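Local coordinates for adenylate kinase (Thermus thermophilus, PDB 3CM0), which catalyses, as an adenylate kinase, the reversible transfer of the terminal phosphate group between ATP and AMP, giving two ADP, at residues G84-L89 and G156-R161; A94-L99 and T104-V109; Q5-L10 and L28-L33; V63-I68 and T88-E93. All blocks are in the same frame, centred on the assembly; numbering follows the deposited sequence.

Contact 1. Residues G84-L89 and G156-R161; sequences GFPRTL and GYYEAR
The loop with P86, and L89 at the start of helix 89-101, pass the last turn of helix 137-160, which bears Y157 and Y158, and the closest CA atoms, those of L89 and Y157, are 7.7 Å apart. No hydrogen bond crosses; two side-chain meetings make the contact. P86 and Y158 approach from opposite directions. The proline ring reaches the phenol end of Y158, with P86 CG 3.4 Å from Y158 OH and near the plane of the tyrosine ring, at its edge. The peptide bond before P86 is cis. The second meeting lies nearer the surface. L89 places one methyl, CD1, 3.7 Å from Y157 CB, oblique to the ring. CG of Y157 stands anti to the backbone N (chi1 180°), which sets the ring's near carbons, CG and CD1, beside the same methyl. R161 lays its guanidinium over one face of the Y157 ring. R161 NH1 also donates to Y157 O at 2.9 Å, which holds the group there. The hydroxyl of Y157 bonds to D96. In the loop, R87 NH1 donates to G84 O over 3.1 Å. A92 and I8 also pack on Y158, so this tyrosine is buried between helix 89-101 and strand 4-10. The loop carries the G-F-P-R sequence of the adenylate kinase signature, and G84, F85, P86 and R87 are predicted to bind AMP.

Contact 2. Residues A94-L99 and T104-V109; sequences ALDRLL and TRLLGV
L99 and T104 cross at a slant where helix 89-101 gives way to strand 104-113. The leucine has CG anti to its carbonyl carbon (chi1 -61°). This sends CD2 to the threonine, where it lies 3.8 Å from T104 CG2 and equally near T104 CB. The base of the same side chain is also engaged: L99 CB sits 3.5 Å from T104 O. Beside this apolar touch the backbones join directly. T104 N donates to L99 O at 2.8 Å, nearly straight at 167°. That carbonyl oxygen also bonds to T102 OG1, so two partners grip it. The T104 hydroxyl points to T102 as well and bonds to its OG1. The axes of segments 94-99 and 104-109 run at 127° and come within 8.6 Å. Helix and strand form the second half of the beta-alpha-beta crossover that leaves strand 79-83, skips strand 4-10 and enters the sheet at strand 104-113. This is the usual connection of a P-loop kinase core. Further along the strand, L106 rises toward the helix. The other methyl of L99, CD1, comes 4.4 Å from L106 CB. D96 reaches L106 from one turn earlier in the helix, with D96 OD1 4.2 Å from L106 CD2, a loose touch. The other carboxylate oxygen, OD2, is engaged by Y157 OH, with R161 as a weak, longer ion-pair partner. L106 leans on I8 and V163 too, while T104 packs on A6 of strand 4-10.

Contact 3. Residues Q5-L10 and L28-L33; sequences QAVIFL and LGFKKL
F30 makes the contact with Q5 and V7, and the chain comes to it through L28 and G29. L28 ends helix 17-28. Its CB lies in the plane of the F30 ring, at the edge. G29 is the first residue out of the helix and takes a positive phi of 81°, which turns the chain toward the sheet. F30 follows. Its CG is anti to the carbonyl carbon (chi1 -76°), and the ring is carried in toward strand 4-10. One ring atom does the touching. F30 CE1 is 3.9 Å from the backbone oxygen Q5 O. F30 CE1 is also 4.1 Å from V7 CG2, a methyl. Both partners lie oblique to the ring, and the V7 and F30 side chains cross at about a right angle. Q5 adds its own side chain, with Q5 CB 4.4 Å from F30 CE1. No hydrogen bond spans the segments. R79, I81 and the C-terminal I186 also pack on the F30 ring. From K31 the chain is strand. K32 forms a salt bridge with D83, and L33 rests on V80. This short strand is an edge strand of the sheet. Strands 4-10 and 31-33 are not neighbours: strand 79-83 runs between them, parallel to both. The contact thus closes the first beta-alpha-beta crossover of the P-loop NTPase fold, whose connection carries the predicted ATP-binding residues G14 to T19.

Contact 4. Residues V63-I68 and T88-E93; sequences VPDDLI and TLAQAE
D65 and Q91 both hold CG anti to the carbonyl carbon, with chi1 -78° in D65 and -74° in Q91, and the glutamine is extended beyond CG. The two side chains then cross at about a right angle. Q91 NE2 donates to D65 OD1 at 3.1 Å, almost straight at 171°. The oxygen lies in the plane of the amide and is met on its syn side, but from out of the carboxylate plane. Q91 CG also rests 3.6 Å from D65 OD1. The amide oxygen, Q91 OE1, accepts from R87 N and, at 3.2 Å, from T88 N, which comes from above the carbonyl plane, so the amide is held at both ends. In return, Q91 N donates to T88 OG1 at 3.0 Å, completing a capping box at the start of helix 89-101. A water links D65 OD2 (2.6 Å) to T88 OG1 (2.9 Å). Q91 is a predicted AMP-binding residue. The contact joins the first turns of helices 65-75 and 89-101; segment 63-68 starts at V63, the last residue of the NMP region. L67 packs on helix 48-58, I68 touches T35 of helix 35-44, and A92 and E93 lean on Y157 of helix 137-160.

From the N terminus, contact 3 closes first, bringing F30 back to strand 4-10 across the first crossover, with strand 79-83 between the two strands. Contact 4 then joins the start of helix 65-75 to the start of helix 89-101. Its second segment overlaps the first segment of contact 1 at T88 and L89, so the loops of contacts 4 and 1 overlap along the chain. Contact 1 closes a long loop, from the segment after strand 79-83 to the end of helix 137-160. Contact 2, a short helix-to-strand return, nests inside it. Contacts 2 and 3 meet in the sheet, where strand 104-113 pairs with strand 4-10. Strand 4-10 also meets contact 1.

Contact 1. Residues G84-L89 and G156-R161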
loop_
_atom_site.group_PDB
_atom_site.type_symbol
_atom_site.label_atom_id
_atom_site.label_comp_id
_atom_site.label_asym_id
_atom_site.label_seq_id
_atom_site.Cartn_x
_atom_site.Cartn_y
_atom_site.Cartn_z
ATOM N N GLY A 84 0.014 -0.390 1.108
ATOM C CA GLY A 84 -0.338 -0.048 2.473
ATOM C C GLY A 84 0.722 0.841 3.130
ATOM O O GLY A 84 0.659 1.100 4.343
ATOM N N PHE A 85 1.700 1.281 2.327
ATOM C CA PHE A 85 2.789 2.159 2.762
ATOM C C PHE A 85 3.324 2.914 1.529
ATOM O O PHE A 85 3.441 2.337 0.455
ATOM C CB PHE A 85 3.926 1.350 3.419
ATOM C CG PHE A 85 4.971 2.194 4.073
ATOM C CD1 PHE A 85 6.075 2.624 3.359
ATOM C CD2 PHE A 85 4.837 2.584 5.405
ATOM C CE1 PHE A 85 7.041 3.440 3.950
ATOM C CE2 PHE A 85 5.794 3.400 6.003
ATOM C CZ PHE A 85 6.895 3.825 5.274
ATOM N N PRO A 86 3.649 4.226 1.660
ATOM C CA PRO A 86 3.545 5.040 2.876
ATOM C C PRO A 86 2.110 5.417 3.209
ATOM O O PRO A 86 1.230 5.356 2.354
ATOM C CB PRO A 86 4.389 6.290 2.556
ATOM C CG PRO A 86 4.153 6.497 1.099
ATOM C CD PRO A 86 4.191 5.011 0.537
ATOM N N ARG A 87 1.898 5.778 4.474
ATOM C CA ARG A 87 0.584 6.203 4.936
ATOM C C ARG A 87 0.605 7.712 5.169
ATOM O O ARG A 87 -0.423 8.357 5.122
ATOM C CB ARG A 87 0.210 5.494 6.248
ATOM C CG ARG A 87 -0.057 3.998 6.103
ATOM C CD ARG A 87 -0.338 3.361 7.469
ATOM N NE ARG A 87 0.846 3.260 8.337
ATOM C CZ ARG A 87 1.796 2.329 8.226
ATOM N NH1 ARG A 87 1.732 1.397 7.284
ATOM N NH2 ARG A 87 2.815 2.319 9.074
ATOM N N THR A 88 1.780 8.269 5.426
ATOM C CA THR A 88 1.888 9.701 5.681
ATOM C C THR A 88 2.919 10.353 4.791
ATOM O O THR A 88 3.791 9.703 4.238
ATOM C CB THR A 88 2.334 9.984 7.113
ATOM O OG1 THR A 88 3.708 9.567 7.260
ATOM C CG2 THR A 88 1.472 9.203 8.123
ATOM N N LEU A 89 2.842 11.668 4.678
ATOM C CA LEU A 89 3.819 12.391 3.883
ATOM C C LEU A 89 5.224 12.242 4.457
ATOM O O LEU A 89 6.188 12.147 3.729
ATOM C CB LEU A 89 3.400 13.877 3.846
ATOM C CG LEU A 89 3.867 14.763 2.706
ATOM C CD1 LEU A 89 3.568 14.091 1.369
ATOM C CD2 LEU A 89 3.120 16.153 2.807
ATOM N N GLY A 156 -0.634 14.244 -4.347
ATOM C CA GLY A 156 0.027 15.478 -4.746
ATOM C C GLY A 156 1.543 15.356 -4.730
ATOM O O GLY A 156 2.230 15.854 -5.619
ATOM N N TYR A 157 2.056 14.673 -3.712
ATOM C CA TYR A 157 3.500 14.462 -3.569
ATOM C C TYR A 157 4.068 13.702 -4.769
ATOM O O TYR A 157 5.089 14.078 -5.373
ATOM C CB TYR A 157 3.753 13.650 -2.307
ATOM C CG TYR A 157 5.205 13.370 -2.066
ATOM C CD1 TYR A 157 6.022 14.314 -1.442
ATOM C CD2 TYR A 157 5.772 12.156 -2.451
ATOM C CE1 TYR A 157 7.380 14.049 -1.198
ATOM C CE2 TYR A 157 7.142 11.890 -2.222
ATOM C CZ TYR A 157 7.927 12.840 -1.593
ATOM O OH TYR A 157 9.249 12.557 -1.341
ATOM N N TYR A 158 3.388 12.620 -5.153
ATOM C CA TYR A 158 3.896 11.842 -6.273
ATOM C C TYR A 158 3.597 12.448 -7.637
ATOM O O TYR A 158 4.402 12.311 -8.550
ATOM C CB TYR A 158 3.357 10.399 -6.188
ATOM C CG TYR A 158 3.940 9.682 -4.992
ATOM C CD1 TYR A 158 5.342 9.500 -4.890
ATOM C CD2 TYR A 158 3.124 9.167 -3.983
ATOM C CE1 TYR A 158 5.887 8.801 -3.798
ATOM C CE2 TYR A 158 3.668 8.476 -2.905
ATOM C CZ TYR A 158 5.033 8.290 -2.819
ATOM O OH TYR A 158 5.575 7.576 -1.753
ATOM N N GLU A 159 2.444 13.099 -7.790
ATOM C CA GLU A 159 2.132 13.747 -9.064
ATOM C C GLU A 159 3.168 14.870 -9.370
ATOM O O GLU A 159 3.604 15.045 -10.519
ATOM C CB GLU A 159 0.698 14.318 -9.015
ATOM C CG GLU A 159 0.227 14.888 -10.360
ATOM C CD GLU A 159 -1.247 15.252 -10.347
ATOM O OE1 GLU A 159 -2.084 14.354 -10.110
ATOM O OE2 GLU A 159 -1.567 16.437 -10.575
ATOM N N ALA A 160 3.601 15.583 -8.332
ATOM C CA ALA A 160 4.580 16.674 -8.525
ATOM C C ALA A 160 5.909 16.125 -9.054
ATOM O O ALA A 160 6.692 16.827 -9.689
ATOM C CB ALA A 160 4.799 17.402 -7.219
ATOM N N ARG A 161 6.167 14.852 -8.776
ATOM C CA ARG A 161 7.404 14.224 -9.210
ATOM C C ARG A 161 7.284 13.428 -10.487
ATOM O O ARG A 161 8.244 12.776 -10.910
ATOM C CB ARG A 161 7.932 13.327 -8.080
ATOM C CG ARG A 161 8.449 14.128 -6.924
ATOM C CD ARG A 161 8.463 13.394 -5.583
ATOM N NE ARG A 161 9.106 14.243 -4.567
ATOM C CZ ARG A 161 8.543 15.288 -3.959
ATOM N NH1 ARG A 161 7.281 15.654 -4.210
ATOM N NH2 ARG A 161 9.274 16.025 -3.141
#

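Contact 2. Residues A94-L99 and T104-V109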
loop_
_atom_site.group_PDB
_atom_site.type_symbol
_atom_site.label_atom_id
_atom_site.label_comp_id
_atom_site.label_asym_id
_atom_site.label_seq_id
_atom_site.Cartn_x
_atom_site.Cartn_y
_atom_site.Cartn_z
ATOM N N ALA A 94 10.657 10.047 3.679
ATOM C CA ALA A 94 11.705 9.166 4.200
ATOM C C ALA A 94 11.942 8.003 3.240
ATOM O O ALA A 94 13.078 7.597 3.006
ATOM C CB ALA A 94 11.305 8.652 5.568
ATOM N N LEU A 95 10.867 7.459 2.665
ATOM C CA LEU A 95 11.037 6.348 1.734
ATOM C C LEU A 95 11.767 6.798 0.497
ATOM O O LEU A 95 12.604 6.072 -0.045
ATOM C CB LEU A 95 9.665 5.747 1.362
ATOM C CG LEU A 95 9.661 4.629 0.319
ATOM C CD1 LEU A 95 10.535 3.448 0.893
ATOM C CD2 LEU A 95 8.225 4.122 0.029
ATOM N N ASP A 96 11.483 8.007 0.006
ATOM C CA ASP A 96 12.185 8.457 -1.191
ATOM C C ASP A 96 13.686 8.578 -0.926
ATOM O O ASP A 96 14.515 8.273 -1.799
ATOM C CB ASP A 96 11.653 9.812 -1.662
ATOM C CG ASP A 96 10.518 9.684 -2.702
ATOM O OD1 ASP A 96 10.112 8.554 -3.088
ATOM O OD2 ASP A 96 10.030 10.753 -3.126
ATOM N N ARG A 97 14.040 9.046 0.253
ATOM C CA ARG A 97 15.464 9.139 0.600
ATOM C C ARG A 97 16.104 7.739 0.628
ATOM O O ARG A 97 17.219 7.526 0.118
ATOM C CB ARG A 97 15.621 9.817 1.959
ATOM C CG ARG A 97 15.107 11.277 1.974
ATOM C CD ARG A 97 15.626 11.999 3.220
ATOM N NE ARG A 97 14.927 11.558 4.428
ATOM C CZ ARG A 97 13.782 12.076 4.868
ATOM N NH1 ARG A 97 13.195 13.063 4.200
ATOM N NH2 ARG A 97 13.224 11.612 5.981
ATOM N N LEU A 98 15.400 6.787 1.231
ATOM C CA LEU A 98 15.879 5.398 1.301
ATOM C C LEU A 98 16.031 4.797 -0.102
ATOM O O LEU A 98 16.994 4.103 -0.381
ATOM C CB LEU A 98 14.891 4.544 2.136
ATOM C CG LEU A 98 15.258 3.061 2.179
ATOM C CD1 LEU A 98 16.687 2.962 2.724
ATOM C CD2 LEU A 98 14.309 2.303 3.068
ATOM N N LEU A 99 15.064 5.018 -1.003
ATOM C CA LEU A 99 15.194 4.459 -2.341
ATOM C C LEU A 99 16.395 5.077 -3.041
ATOM O O LEU A 99 17.169 4.388 -3.735
ATOM C CB LEU A 99 13.922 4.744 -3.168
ATOM C CG LEU A 99 12.656 4.128 -2.557
ATOM C CD1 LEU A 99 11.421 4.578 -3.378
ATOM C CD2 LEU A 99 12.780 2.594 -2.522
ATOM N N THR A 104 17.492 2.395 -5.711
ATOM C CA THR A 104 16.249 1.725 -6.123
ATOM C C THR A 104 15.376 2.727 -6.896
ATOM O O THR A 104 14.975 3.755 -6.352
ATOM C CB THR A 104 15.479 1.235 -4.890
ATOM O OG1 THR A 104 16.314 0.385 -4.098
ATOM C CG2 THR A 104 14.228 0.451 -5.319
ATOM N N ARG A 105 15.095 2.429 -8.158
ATOM C CA ARG A 105 14.302 3.321 -8.982
ATOM C C ARG A 105 12.816 3.067 -8.748
ATOM O O ARG A 105 12.370 1.916 -8.782
ATOM C CB ARG A 105 14.660 3.092 -10.452
ATOM C CG ARG A 105 13.777 3.828 -11.435
ATOM C CD ARG A 105 14.364 3.730 -12.849
ATOM N NE ARG A 105 13.611 4.555 -13.784
ATOM C CZ ARG A 105 12.396 4.251 -14.226
ATOM N NH1 ARG A 105 11.811 3.138 -13.821
ATOM N NH2 ARG A 105 11.753 5.070 -15.049
ATOM N N LEU A 106 12.063 4.142 -8.500
ATOM C CA LEU A 106 10.612 4.028 -8.287
ATOM C C LEU A 106 9.997 4.029 -9.688
ATOM O O LEU A 106 10.013 5.054 -10.379
ATOM C CB LEU A 106 10.106 5.241 -7.478
ATOM C CG LEU A 106 8.604 5.332 -7.202
ATOM C CD1 LEU A 106 8.094 4.041 -6.483
ATOM C CD2 LEU A 106 8.359 6.585 -6.341
ATOM N N LEU A 107 9.506 2.873 -10.118
ATOM C CA LEU A 107 8.898 2.713 -11.447
ATOM C C LEU A 107 7.583 3.480 -11.579
ATOM O O LEU A 107 7.180 3.885 -12.677
ATOM C CB LEU A 107 8.597 1.234 -11.750
ATOM C CG LEU A 107 9.824 0.304 -11.859
ATOM C CD1 LEU A 107 9.396 -1.146 -12.079
ATOM C CD2 LEU A 107 10.682 0.769 -12.999
ATOM N N GLY A 108 6.892 3.627 -10.466
ATOM C CA GLY A 108 5.615 4.325 -10.487
ATOM C C GLY A 108 4.835 4.109 -9.208
ATOM O O GLY A 108 5.146 3.222 -8.418
ATOM N N VAL A 109 3.858 4.985 -8.976
ATOM C CA VAL A 109 2.968 4.881 -7.847
ATOM C C VAL A 109 1.621 4.674 -8.529
ATOM O O VAL A 109 1.078 5.572 -9.155
ATOM C CB VAL A 109 2.965 6.204 -7.023
ATOM C CG1 VAL A 109 1.976 6.127 -5.902
ATOM C CG2 VAL A 109 4.384 6.366 -6.435
#

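Contact 3. Residues Q5-L10 and L28-L33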
loop_
_atom_site.group_PDB
_atom_site.type_symbol
_atom_site.label_atom_id
_atom_site.label_comp_id
_atom_site.label_asym_id
_atom_site.label_seq_id
_atom_site.Cartn_x
_atom_site.Cartn_y
_atom_site.Cartn_z
ATOM N N GLN A 5 14.314 -1.866 -8.214
ATOM C CA GLN A 5 13.099 -1.263 -8.740
ATOM C C GLN A 5 11.999 -1.362 -7.699
ATOM O O GLN A 5 11.860 -2.370 -6.994
ATOM C CB GLN A 5 12.670 -1.972 -10.026
ATOM C CG GLN A 5 13.689 -1.859 -11.122
ATOM C CD GLN A 5 13.231 -2.504 -12.411
ATOM O OE1 GLN A 5 12.600 -3.561 -12.396
ATOM N NE2 GLN A 5 13.559 -1.878 -13.538
ATOM N N ALA A 6 11.213 -0.298 -7.571
ATOM C CA ALA A 6 10.137 -0.334 -6.591
ATOM C C ALA A 6 8.828 0.093 -7.243
ATOM O O ALA A 6 8.834 0.850 -8.211
ATOM C CB ALA A 6 10.452 0.643 -5.420
ATOM N N VAL A 7 7.732 -0.446 -6.713
ATOM C CA VAL A 7 6.393 -0.012 -7.123
ATOM C C VAL A 7 5.562 0.214 -5.873
ATOM O O VAL A 7 5.598 -0.584 -4.939
ATOM C CB VAL A 7 5.669 -1.038 -8.027
ATOM C CG1 VAL A 7 4.272 -0.476 -8.407
ATOM C CG2 VAL A 7 6.465 -1.247 -9.309
ATOM N N ILE A 8 4.804 1.321 -5.839
ATOM C CA ILE A 8 3.954 1.621 -4.720
ATOM C C ILE A 8 2.515 1.597 -5.210
ATOM O O ILE A 8 2.237 2.139 -6.277
ATOM C CB ILE A 8 4.257 3.057 -4.176
ATOM C CG1 ILE A 8 5.657 3.076 -3.530
ATOM C CG2 ILE A 8 3.222 3.462 -3.166
ATOM C CD1 ILE A 8 6.201 4.554 -3.212
ATOM N N PHE A 9 1.632 0.938 -4.467
ATOM C CA PHE A 9 0.194 0.907 -4.841
ATOM C C PHE A 9 -0.663 1.721 -3.873
ATOM O O PHE A 9 -0.565 1.544 -2.660
ATOM C CB PHE A 9 -0.347 -0.548 -4.807
ATOM C CG PHE A 9 0.021 -1.360 -5.996
ATOM C CD1 PHE A 9 -0.903 -1.565 -7.021
ATOM C CD2 PHE A 9 1.290 -1.930 -6.113
ATOM C CE1 PHE A 9 -0.563 -2.340 -8.124
ATOM C CE2 PHE A 9 1.629 -2.699 -7.213
ATOM C CZ PHE A 9 0.711 -2.907 -8.220
ATOM N N LEU A 10 -1.531 2.590 -4.417
ATOM C CA LEU A 10 -2.473 3.390 -3.626
ATOM C C LEU A 10 -3.907 3.150 -4.200
ATOM O O LEU A 10 -4.099 2.931 -5.399
ATOM C CB LEU A 10 -2.163 4.886 -3.722
ATOM C CG LEU A 10 -0.772 5.364 -3.251
ATOM C CD1 LEU A 10 -0.666 6.850 -3.520
ATOM C CD2 LEU A 10 -0.561 5.058 -1.760
ATOM N N LEU A 28 6.202 -11.071 -11.499
ATOM C CA LEU A 28 7.483 -10.511 -11.910
ATOM C C LEU A 28 8.647 -10.621 -10.918
ATOM O O LEU A 28 9.746 -10.110 -11.191
ATOM C CB LEU A 28 7.301 -9.046 -12.329
ATOM C CG LEU A 28 6.340 -8.807 -13.492
ATOM C CD1 LEU A 28 6.475 -7.369 -13.919
ATOM C CD2 LEU A 28 6.648 -9.723 -14.670
ATOM N N GLY A 29 8.407 -11.268 -9.797
ATOM C CA GLY A 29 9.451 -11.459 -8.806
ATOM C C GLY A 29 9.716 -10.285 -7.874
ATOM O O GLY A 29 10.860 -10.033 -7.508
ATOM N N PHE A 30 8.672 -9.540 -7.518
ATOM C CA PHE A 30 8.844 -8.421 -6.580
ATOM C C PHE A 30 8.491 -8.964 -5.207
ATOM O O PHE A 30 7.581 -9.791 -5.083
ATOM C CB PHE A 30 7.857 -7.262 -6.868
ATOM C CG PHE A 30 8.221 -6.413 -8.042
ATOM C CD1 PHE A 30 8.754 -5.131 -7.850
ATOM C CD2 PHE A 30 8.048 -6.877 -9.345
ATOM C CE1 PHE A 30 9.097 -4.318 -8.931
ATOM C CE2 PHE A 30 8.389 -6.078 -10.446
ATOM C CZ PHE A 30 8.923 -4.789 -10.238
ATOM N N LYS A 31 9.203 -8.507 -4.180
ATOM C CA LYS A 31 8.872 -8.882 -2.822
ATOM C C LYS A 31 7.867 -7.835 -2.319
ATOM O O LYS A 31 8.185 -6.619 -2.267
ATOM C CB LYS A 31 10.116 -8.865 -1.925
ATOM C CG LYS A 31 9.801 -9.252 -0.489
ATOM C CD LYS A 31 11.043 -9.692 0.292
ATOM C CE LYS A 31 12.061 -8.588 0.432
ATOM N NZ LYS A 31 13.200 -9.001 1.305
ATOM N N LYS A 32 6.663 -8.296 -1.968
ATOM C CA LYS A 32 5.611 -7.423 -1.454
ATOM C C LYS A 32 5.824 -7.261 0.042
ATOM O O LYS A 32 5.686 -8.198 0.821
ATOM C CB LYS A 32 4.232 -8.042 -1.739
ATOM C CG LYS A 32 3.030 -7.208 -1.338
ATOM C CD LYS A 32 1.765 -7.845 -1.941
ATOM C CE LYS A 32 0.470 -7.099 -1.639
ATOM N NZ LYS A 32 0.034 -7.178 -0.217
ATOM N N LEU A 33 6.167 -6.052 0.452
ATOM C CA LEU A 33 6.439 -5.797 1.843
ATOM C C LEU A 33 5.219 -5.417 2.677
ATOM O O LEU A 33 4.295 -4.759 2.208
ATOM C CB LEU A 33 7.482 -4.685 1.966
ATOM C CG LEU A 33 8.771 -4.847 1.168
ATOM C CD1 LEU A 33 9.739 -3.755 1.583
ATOM C CD2 LEU A 33 9.365 -6.226 1.402
#

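Contact 4. Residues V63-I68 and T88-E93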
loop_
_atom_site.group_PDB
_atom_site.type_symbol
_atom_site.label_atom_id
_atom_site.label_comp_id
_atom_site.label_asym_id
_atom_site.label_seq_id
_atom_site.Cartn_x
_atom_site.Cartn_y
_atom_site.Cartn_z
ATOM N N VAL A 63 4.729 2.290 16.480
ATOM C CA VAL A 63 6.142 2.054 16.183
ATOM C C VAL A 63 6.637 3.279 15.424
ATOM O O VAL A 63 6.019 3.684 14.440
ATOM C CB VAL A 63 6.335 0.799 15.315
ATOM C CG1 VAL A 63 7.828 0.642 14.949
ATOM C CG2 VAL A 63 5.839 -0.424 16.076
ATOM N N PRO A 64 7.738 3.900 15.890
ATOM C CA PRO A 64 8.320 5.093 15.267
ATOM C C PRO A 64 8.692 4.894 13.804
ATOM O O PRO A 64 9.081 3.798 13.377
ATOM C CB PRO A 64 9.534 5.389 16.144
ATOM C CG PRO A 64 9.943 4.024 16.578
ATOM C CD PRO A 64 8.624 3.406 16.963
ATOM N N ASP A 65 8.573 5.961 13.035
ATOM C CA ASP A 65 8.905 5.876 11.636
ATOM C C ASP A 65 10.342 5.421 11.441
ATOM O O ASP A 65 10.635 4.716 10.490
ATOM C CB ASP A 65 8.732 7.235 10.934
ATOM C CG ASP A 65 7.283 7.560 10.630
ATOM O OD1 ASP A 65 6.432 6.665 10.748
ATOM O OD2 ASP A 65 6.999 8.721 10.256
ATOM N N ASP A 66 11.252 5.795 12.334
ATOM C CA ASP A 66 12.629 5.387 12.069
ATOM C C ASP A 66 12.825 3.883 12.105
ATOM O O ASP A 66 13.663 3.324 11.378
ATOM C CB ASP A 66 13.591 6.115 13.004
ATOM C CG ASP A 66 13.367 5.785 14.457
ATOM O OD1 ASP A 66 12.289 5.256 14.806
ATOM O OD2 ASP A 66 14.286 6.075 15.257
ATOM N N LEU A 67 12.034 3.208 12.922
ATOM C CA LEU A 67 12.136 1.759 13.008
ATOM C C LEU A 67 11.476 1.119 11.784
ATOM O O LEU A 67 11.963 0.142 11.234
ATOM C CB LEU A 67 11.468 1.294 14.306
ATOM C CG LEU A 67 11.568 -0.207 14.545
ATOM C CD1 LEU A 67 13.028 -0.610 14.493
ATOM C CD2 LEU A 67 10.955 -0.552 15.890
ATOM N N ILE A 68 10.351 1.670 11.341
ATOM C CA ILE A 68 9.684 1.139 10.158
ATOM C C ILE A 68 10.622 1.266 8.932
ATOM O O ILE A 68 10.746 0.348 8.139
ATOM C CB ILE A 68 8.385 1.950 9.875
ATOM C CG1 ILE A 68 7.396 1.736 11.031
ATOM C CG2 ILE A 68 7.790 1.542 8.533
ATOM C CD1 ILE A 68 6.129 2.542 10.893
ATOM N N THR A 88 1.780 8.269 5.426
ATOM C CA THR A 88 1.888 9.701 5.681
ATOM C C THR A 88 2.919 10.353 4.791
ATOM O O THR A 88 3.791 9.703 4.238
ATOM C CB THR A 88 2.334 9.984 7.113
ATOM O OG1 THR A 88 3.708 9.567 7.260
ATOM C CG2 THR A 88 1.472 9.203 8.123
ATOM N N LEU A 89 2.842 11.668 4.678
ATOM C CA LEU A 89 3.819 12.391 3.883
ATOM C C LEU A 89 5.224 12.242 4.457
ATOM O O LEU A 89 6.188 12.147 3.729
ATOM C CB LEU A 89 3.400 13.877 3.846
ATOM C CG LEU A 89 3.867 14.763 2.706
ATOM C CD1 LEU A 89 3.568 14.091 1.369
ATOM C CD2 LEU A 89 3.120 16.153 2.807
ATOM N N ALA A 90 5.354 12.199 5.773
ATOM C CA ALA A 90 6.683 12.041 6.389
ATOM C C ALA A 90 7.277 10.695 5.952
ATOM O O ALA A 90 8.480 10.584 5.643
ATOM C CB ALA A 90 6.588 12.088 7.921
ATOM N N GLN A 91 6.429 9.680 5.900
ATOM C CA GLN A 91 6.907 8.357 5.475
ATOM C C GLN A 91 7.242 8.373 3.979
ATOM O O GLN A 91 8.207 7.733 3.527
ATOM C CB GLN A 91 5.827 7.301 5.785
ATOM C CG GLN A 91 5.706 6.958 7.257
ATOM C CD GLN A 91 4.397 6.224 7.574
ATOM O OE1 GLN A 91 3.607 5.978 6.682
ATOM N NE2 GLN A 91 4.180 5.883 8.839
ATOM N N ALA A 92 6.461 9.112 3.191
ATOM C CA ALA A 92 6.735 9.171 1.749
ATOM C C ALA A 92 8.084 9.814 1.533
ATOM O O ALA A 92 8.883 9.367 0.706
ATOM C CB ALA A 92 5.646 9.985 0.998
ATOM N N GLU A 93 8.340 10.912 2.243
ATOM C CA GLU A 93 9.621 11.578 2.095
ATOM C C GLU A 93 10.808 10.685 2.531
ATOM O O GLU A 93 11.817 10.566 1.825
ATOM C CB GLU A 93 9.582 12.865 2.912
ATOM C CG GLU A 93 8.633 13.890 2.241
ATOM C CD GLU A 93 8.547 15.206 3.017
ATOM O OE1 GLU A 93 9.369 15.370 3.941
ATOM O OE2 GLU A 93 7.682 16.068 2.688
HETATM O O HOH W 1 4.523 9.493 10.012
#